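Chitinase (Thermococcus chitonophagus, PDB 5XSW) probably hydrolyses chitin as an endochitinase, cutting within its chains of N-acetylglucosamine, and binds glycan through its helical domain. Local coordinates at residues 312-317 against 351-356; 329-334 against 341-346; 5-8 against 13-16. All coordinates share one frame; numbering follows the deposited sequence.

Contacts 1 and 2 belong to the helical domain that binds the glycan, and contact 3 to the beta-rich N-terminal domain. Along the chain, contact 2 is nested inside the loop closed by contact 1, their centres are 13 Å apart, and the two meet where Asn352 ND2 lies 2.8 Å from Leu346 O, a probable hydrogen bond. Contact 2 lies near sugar: the side chain of Ala342 is about 7 Å from a bound N-acetylglucosamine, and Asp333 hydrogen-bonds His374 of the glycan pocket. Contact 3 stands apart, its centre 41 Å from that of contact 1 and 47 Å from that of contact 2, and touches neither.

Contact 1 of 3, residues 312-317 against 351-356; sequences GDKYNE and DNWEKA
Lys314 lays its aliphatic chain over one face of the Trp353 indole, a worked example of how a lysine uses its carbons as well as its charge. CB leaves the helix toward 351-356, and because CG is anti to the backbone N (chi1 -155°) the chain sets off across the gap to the ring. CG arrives first, 3.5 Å from Trp353 CZ3. CD lifts slightly, to 4.1 Å from that same CZ3. CE comes down again, 3.4 Å from Trp353 CE3 and only 17° off the normal through the six-membered ring, which makes a CH-pi contact over the face. NZ then passes beyond the centre: it sits 4.6 Å from the ring centroid, an off-centre cation-pi contact, and gives a hydrogen bond to the carbonyl O of Phe349. That bond probably holds the ammonium group above the ring, off its centre, while CE lies over the ring face.

One turn on, Glu317 crosses the indole at about a right angle, with CD 3.8 Å from Trp353 CZ2 and its carboxylate plane turned 61° from the ring. From the tryptophan's own helix, Glu354 OE2 lies in the indole plane at the edge.

The contact is at the surface, where the start of helix 353-357 meets the start of helix 313-321. Trp353 also touches Leu321 and Ala356 touches Phe318, both on helix 313-321, while Tyr315 turns away to pack on Arg304 and Leu307 of helix 288-311.

Contact 2 of 3, residues 329-334 against 341-346; sequences TEIIDF and GAIEAL
Phe334 and Ile343 are the main residues in the packing of two successive helices, 327-338 and 340-346, whose axes in these segments approach to 9.8 Å at 133° between their directions, an example of consecutive helices packed through apolar side chains, with backbone carbonyls also touched. Phe334 points toward the partner helix, its CG anti to the backbone N (chi1 177°), and its ring presents the CE2 side. CE2 lies 3.7 Å from Ala342 CB and 3.8 Å from Leu346 CD1, so one ring corner sits between a methyl on one turn and a leucine branch on the next. The Ala342 carbonyl O is at the ring edge, in its plane. Phe334 CD2 lies 4.2 Å from Ile343 CG1.

The aliphatic contacts gather around the nearest backbone pair, Ile331 and Ile343. Their side chains cross at about a right angle: Ile331 CG2 meets both the CD1 and the CG2 of Ile343, the former at 4.0 Å. Ile343 CD1 also rests against backbone, 3.5 Å from Ile331 O. An alanine in place of Phe334 would remove the ring and is likely to leave Ala342 CB and Leu346 CD1 facing a gap between the helices.

The polar side chains of these helices find partners away from the contact. Asp333 OD2 hydrogen-bonds His374 ND1, and Glu344 OE2 accepts a hydrogen bond from Asn485 N while its side chain packs on Pro246 of the second subunit. With Leu307 of helix 288-311 against both isoleucines and Met368 against Phe334 and Leu346, the contact rests on buried apolar surface, and the polar and intersubunit contacts are made from other faces of the helices.

Contact 3 of 3, residues 5-8 against 13-16; sequences IVSE and ITVE
Val6 and Ser7 both face Thr14 in a classic beta bulge, set into the antiparallel hairpin of strands 3-9 and 12-21; it illustrates how one carbonyl can serve two successive donors. Thr14 O is that acceptor. Val6 N donates to it at 2.5 Å, a separation so short that the exact length is doubtful, from 18° out of the carbonyl plane, and Ser7 N adds a weak bond at 3.4 Å. The return bond is regular: Thr14 N gives its hydrogen to Ser7 O at 2.9 Å, with a nearly straight N-H...O angle of 169°. The extra residue shifts the register by one, from Ile5 opposite Val15 to Glu8 opposite Ile13, both non-hydrogen-bonded pairs, with Ser7 and Thr14 the hydrogen-bonded pair between them.

The hydroxyls of that pair lie on the same sheet face and share a water. It is 3.0 Å from Ser7 OG and 2.8 Å from Thr14 OG1, spanning a gap too wide for the hydroxyls to bond directly. Ser7 OG gets there by standing between its backbone N and carbonyl carbon (chi1 67°).

The backbone of Glu16 hydrogen-bonds to Arg4, carrying on the ladder with strand 3-9. On the other edge of strand 12-21, the backbones of Ile13 and Val15 hydrogen-bond to Ile88 and Ile86 of strand 80-89. The Glu8 carboxylate is also satisfied, by the Tyr96 hydroxyl at OE1 and a salt bridge with Lys90 at OE2.

Apolar groups fill in beside this polar network. Val6 CG2 lies against Glu16 CB, and on the face that carries Ile5, Ile13 and Val15, the Ile5 side chain reaches over the neighbouring strand, its CD1 touching Ile13 CG2 at 4.1 Å and Val15 CG2 at 3.6 Å.

Contact 1 of 3, residues 312-317 against 351-356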
# COMPACT_ATOMS: atom_id res chain seq x y z
N GLY A 312 14.22 12.89 -13.58
CA GLY A 312 15.52 13.48 -13.31
C GLY A 312 15.56 14.99 -13.44
O GLY A 312 14.74 15.73 -12.85
N ASP A 313 16.51 15.47 -14.26
CA ASP A 313 16.78 16.91 -14.39
C ASP A 313 15.59 17.72 -14.85
O ASP A 313 15.48 18.91 -14.55
CB ASP A 313 17.95 17.12 -15.38
CG ASP A 313 19.31 16.87 -14.72
OD1 ASP A 313 19.39 16.94 -13.46
OD2 ASP A 313 20.29 16.59 -15.46
N LYS A 314 14.68 17.09 -15.56
CA LYS A 314 13.47 17.80 -15.98
C LYS A 314 12.63 18.33 -14.81
O LYS A 314 11.87 19.29 -14.97
CB LYS A 314 12.64 16.85 -16.85
CG LYS A 314 11.70 17.51 -17.84
CD LYS A 314 11.27 16.59 -19.01
CE LYS A 314 10.36 17.40 -20.03
NZ LYS A 314 9.80 16.70 -21.27
N TYR A 315 12.75 17.70 -13.63
CA TYR A 315 11.93 18.19 -12.49
C TYR A 315 12.34 19.60 -12.09
O TYR A 315 11.52 20.49 -11.96
CB TYR A 315 12.07 17.24 -11.28
CG TYR A 315 11.04 17.47 -10.17
CD1 TYR A 315 11.21 18.48 -9.26
CD2 TYR A 315 9.86 16.67 -10.08
CE1 TYR A 315 10.26 18.69 -8.21
CE2 TYR A 315 8.92 16.88 -9.06
CZ TYR A 315 9.12 17.88 -8.13
OH TYR A 315 8.20 18.08 -7.13
N ASN A 316 13.63 19.82 -11.87
CA ASN A 316 14.09 21.19 -11.54
C ASN A 316 13.86 22.20 -12.71
O ASN A 316 13.58 23.37 -12.50
CB ASN A 316 15.58 21.16 -11.15
CG ASN A 316 15.79 20.44 -9.81
OD1 ASN A 316 14.86 20.38 -9.02
ND2 ASN A 316 16.96 19.88 -9.59
N GLU A 317 13.90 21.69 -13.93
CA GLU A 317 13.62 22.53 -15.09
C GLU A 317 12.16 22.98 -15.04
O GLU A 317 11.86 24.15 -15.22
CB GLU A 317 13.95 21.76 -16.38
CG GLU A 317 13.67 22.55 -17.63
CD GLU A 317 13.79 21.70 -18.91
OE1 GLU A 317 14.02 20.47 -18.78
OE2 GLU A 317 13.65 22.26 -20.03
N ASP A 351 4.02 14.46 -22.39
CA ASP A 351 3.07 14.90 -23.42
C ASP A 351 2.52 16.29 -23.21
O ASP A 351 2.25 17.00 -24.19
CB ASP A 351 1.85 13.95 -23.52
CG ASP A 351 2.25 12.49 -23.54
OD1 ASP A 351 3.45 12.17 -23.47
OD2 ASP A 351 1.34 11.64 -23.59
N ASN A 352 2.30 16.70 -21.95
CA ASN A 352 1.62 17.97 -21.73
C ASN A 352 2.52 19.05 -21.11
O ASN A 352 2.05 20.03 -20.55
CB ASN A 352 0.34 17.77 -20.89
CG ASN A 352 -0.67 16.90 -21.61
OD1 ASN A 352 -0.94 17.14 -22.78
ND2 ASN A 352 -1.17 15.86 -20.96
N TRP A 353 3.81 18.87 -21.29
CA TRP A 353 4.79 19.82 -20.78
C TRP A 353 4.51 21.30 -21.05
O TRP A 353 4.50 22.12 -20.11
CB TRP A 353 6.14 19.43 -21.34
CG TRP A 353 7.29 20.31 -20.98
CD1 TRP A 353 7.85 21.31 -21.76
CD2 TRP A 353 8.06 20.24 -19.80
NE1 TRP A 353 8.91 21.87 -21.10
CE2 TRP A 353 9.07 21.23 -19.90
CE3 TRP A 353 7.99 19.47 -18.63
CZ2 TRP A 353 10.01 21.45 -18.89
CZ3 TRP A 353 8.93 19.68 -17.63
CH2 TRP A 353 9.93 20.67 -17.75
N GLU A 354 4.24 21.65 -22.30
CA GLU A 354 4.10 23.07 -22.62
C GLU A 354 2.89 23.65 -22.02
O GLU A 354 2.92 24.78 -21.50
CB GLU A 354 4.08 23.30 -24.16
CG GLU A 354 5.42 23.05 -24.81
CD GLU A 354 6.51 24.06 -24.34
OE1 GLU A 354 6.16 25.19 -23.95
OE2 GLU A 354 7.71 23.70 -24.35
N LYS A 355 1.78 22.92 -22.11
CA LYS A 355 0.57 23.35 -21.44
C LYS A 355 0.80 23.52 -19.93
O LYS A 355 0.22 24.42 -19.34
CB LYS A 355 -0.55 22.31 -21.67
CG LYS A 355 -1.93 22.66 -21.10
CD LYS A 355 -2.97 21.54 -21.46
CE LYS A 355 -4.46 21.94 -21.17
NZ LYS A 355 -5.29 22.23 -22.43
N ALA A 356 1.56 22.61 -19.33
CA ALA A 356 1.79 22.68 -17.86
C ALA A 356 2.63 23.90 -17.49
O ALA A 356 2.25 24.69 -16.59
CB ALA A 356 2.49 21.45 -17.39

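Contact 2 of 3, residues 329-334 against 341-346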
# COMPACT_ATOMS: atom_id res chain seq x y z
N THR A 329 3.53 22.34 -5.44
CA THR A 329 2.65 22.08 -4.27
C THR A 329 1.30 21.53 -4.74
O THR A 329 0.73 20.63 -4.12
CB THR A 329 2.47 23.37 -3.40
OG1 THR A 329 3.78 23.74 -2.89
CG2 THR A 329 1.52 23.07 -2.22
N GLU A 330 0.75 22.08 -5.82
CA GLU A 330 -0.48 21.56 -6.37
C GLU A 330 -0.36 20.07 -6.83
O GLU A 330 -1.26 19.26 -6.55
CB GLU A 330 -0.92 22.42 -7.60
CG GLU A 330 -1.38 23.82 -7.15
CD GLU A 330 -1.44 24.77 -8.34
OE1 GLU A 330 -1.86 24.33 -9.42
OE2 GLU A 330 -1.07 25.93 -8.19
N ILE A 331 0.72 19.74 -7.52
CA ILE A 331 0.99 18.39 -8.02
C ILE A 331 1.12 17.43 -6.84
O ILE A 331 0.51 16.34 -6.78
CB ILE A 331 2.25 18.35 -8.85
CG1 ILE A 331 2.02 19.12 -10.17
CG2 ILE A 331 2.66 16.89 -9.18
CD1 ILE A 331 3.27 19.33 -11.01
N ILE A 332 1.93 17.83 -5.88
CA ILE A 332 2.16 16.97 -4.72
C ILE A 332 0.85 16.79 -3.90
O ILE A 332 0.55 15.67 -3.49
CB ILE A 332 3.29 17.53 -3.79
CG1 ILE A 332 4.68 17.48 -4.45
CG2 ILE A 332 3.38 16.76 -2.45
CD1 ILE A 332 5.07 16.13 -5.06
N ASP A 333 0.10 17.86 -3.66
CA ASP A 333 -1.17 17.71 -2.94
C ASP A 333 -2.18 16.87 -3.75
O ASP A 333 -2.90 16.05 -3.21
CB ASP A 333 -1.82 19.05 -2.67
CG ASP A 333 -3.05 18.90 -1.85
OD1 ASP A 333 -2.90 18.56 -0.66
OD2 ASP A 333 -4.20 19.02 -2.37
N PHE A 334 -2.27 17.11 -5.05
CA PHE A 334 -3.16 16.27 -5.87
C PHE A 334 -2.81 14.77 -5.77
O PHE A 334 -3.68 13.93 -5.63
CB PHE A 334 -3.11 16.76 -7.35
CG PHE A 334 -3.95 15.92 -8.30
CD1 PHE A 334 -5.35 16.01 -8.28
CD2 PHE A 334 -3.34 15.04 -9.15
CE1 PHE A 334 -6.12 15.24 -9.17
CE2 PHE A 334 -4.07 14.29 -10.06
CZ PHE A 334 -5.47 14.38 -10.06
N GLY A 341 -0.59 7.46 -9.39
CA GLY A 341 -1.12 7.02 -10.70
C GLY A 341 -1.84 8.19 -11.36
O GLY A 341 -1.70 8.47 -12.56
N ALA A 342 -2.61 8.92 -10.55
CA ALA A 342 -3.38 10.06 -11.07
C ALA A 342 -2.46 11.20 -11.51
O ALA A 342 -2.73 11.85 -12.52
CB ALA A 342 -4.36 10.59 -10.03
N ILE A 343 -1.37 11.43 -10.78
CA ILE A 343 -0.33 12.41 -11.29
C ILE A 343 0.20 11.96 -12.66
O ILE A 343 0.27 12.74 -13.62
CB ILE A 343 0.89 12.54 -10.34
CG1 ILE A 343 0.49 13.26 -9.02
CG2 ILE A 343 2.05 13.36 -11.06
CD1 ILE A 343 1.73 13.24 -7.98
N GLU A 344 0.59 10.70 -12.72
CA GLU A 344 1.21 10.09 -13.91
C GLU A 344 0.33 10.25 -15.14
O GLU A 344 0.82 10.54 -16.27
CB GLU A 344 1.49 8.58 -13.66
CG GLU A 344 2.15 7.92 -14.83
CD GLU A 344 2.52 6.48 -14.54
OE1 GLU A 344 1.93 5.84 -13.63
OE2 GLU A 344 3.44 5.98 -15.21
N ALA A 345 -0.99 10.13 -14.94
CA ALA A 345 -1.96 10.20 -16.04
C ALA A 345 -2.04 11.61 -16.65
O ALA A 345 -2.46 11.76 -17.83
CB ALA A 345 -3.32 9.81 -15.58
N LEU A 346 -1.67 12.64 -15.88
CA LEU A 346 -1.71 14.03 -16.37
C LEU A 346 -0.64 14.27 -17.45
O LEU A 346 -0.78 15.22 -18.25
CB LEU A 346 -1.50 15.04 -15.21
CG LEU A 346 -2.51 14.91 -14.07
CD1 LEU A 346 -2.10 15.86 -12.89
CD2 LEU A 346 -3.88 15.23 -14.60

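Contact 3 of 3, residues 5-8 against 13-16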
# COMPACT_ATOMS: atom_id res chain seq x y z
N ILE A 5 40.97 -4.84 -15.75
CA ILE A 5 41.28 -5.37 -17.06
C ILE A 5 41.56 -6.87 -16.94
O ILE A 5 42.49 -7.25 -16.25
CB ILE A 5 42.55 -4.70 -17.68
CG1 ILE A 5 42.32 -3.19 -17.85
CG2 ILE A 5 42.98 -5.44 -18.95
CD1 ILE A 5 41.35 -2.84 -18.88
N VAL A 6 40.79 -7.73 -17.59
CA VAL A 6 41.09 -9.15 -17.48
C VAL A 6 42.26 -9.50 -18.44
O VAL A 6 43.20 -10.23 -18.10
CB VAL A 6 39.89 -10.02 -17.81
CG1 VAL A 6 40.32 -11.48 -17.98
CG2 VAL A 6 38.83 -9.87 -16.70
N SER A 7 42.17 -8.94 -19.63
CA SER A 7 43.20 -9.15 -20.63
C SER A 7 43.10 -8.11 -21.73
O SER A 7 42.01 -7.60 -22.02
CB SER A 7 43.05 -10.56 -21.22
OG SER A 7 41.85 -10.65 -21.96
N GLU A 8 44.25 -7.80 -22.33
CA GLU A 8 44.28 -7.06 -23.57
C GLU A 8 45.07 -7.92 -24.56
O GLU A 8 46.27 -8.14 -24.36
CB GLU A 8 44.89 -5.66 -23.42
CG GLU A 8 44.97 -4.92 -24.82
CD GLU A 8 45.32 -3.45 -24.76
OE1 GLU A 8 45.55 -2.91 -23.65
OE2 GLU A 8 45.38 -2.81 -25.84
N ILE A 13 39.92 -5.82 -25.77
CA ILE A 13 40.03 -5.47 -24.36
C ILE A 13 38.90 -6.12 -23.57
O ILE A 13 37.73 -5.92 -23.89
CB ILE A 13 39.94 -3.99 -24.13
CG1 ILE A 13 41.07 -3.26 -24.85
CG2 ILE A 13 39.94 -3.67 -22.63
CD1 ILE A 13 40.79 -1.82 -25.04
N THR A 14 39.25 -6.89 -22.55
CA THR A 14 38.25 -7.56 -21.73
C THR A 14 38.31 -7.04 -20.27
O THR A 14 39.35 -7.13 -19.60
CB THR A 14 38.42 -9.08 -21.78
OG1 THR A 14 38.10 -9.53 -23.10
CG2 THR A 14 37.45 -9.76 -20.80
N VAL A 15 37.18 -6.50 -19.81
CA VAL A 15 37.07 -5.92 -18.48
C VAL A 15 36.00 -6.68 -17.64
O VAL A 15 34.94 -7.02 -18.15
CB VAL A 15 36.69 -4.42 -18.57
CG1 VAL A 15 36.35 -3.85 -17.19
CG2 VAL A 15 37.80 -3.61 -19.21
N GLU A 16 36.30 -6.94 -16.37
CA GLU A 16 35.32 -7.46 -15.43
C GLU A 16 34.89 -6.37 -14.46
O GLU A 16 35.71 -5.76 -13.76
CB GLU A 16 35.86 -8.63 -14.67
CG GLU A 16 34.85 -9.19 -13.68
CD GLU A 16 35.19 -10.58 -13.23
OE1 GLU A 16 34.27 -11.43 -13.12
OE2 GLU A 16 36.39 -10.82 -12.96
O HOH W 1 40.58 -9.51 -24.48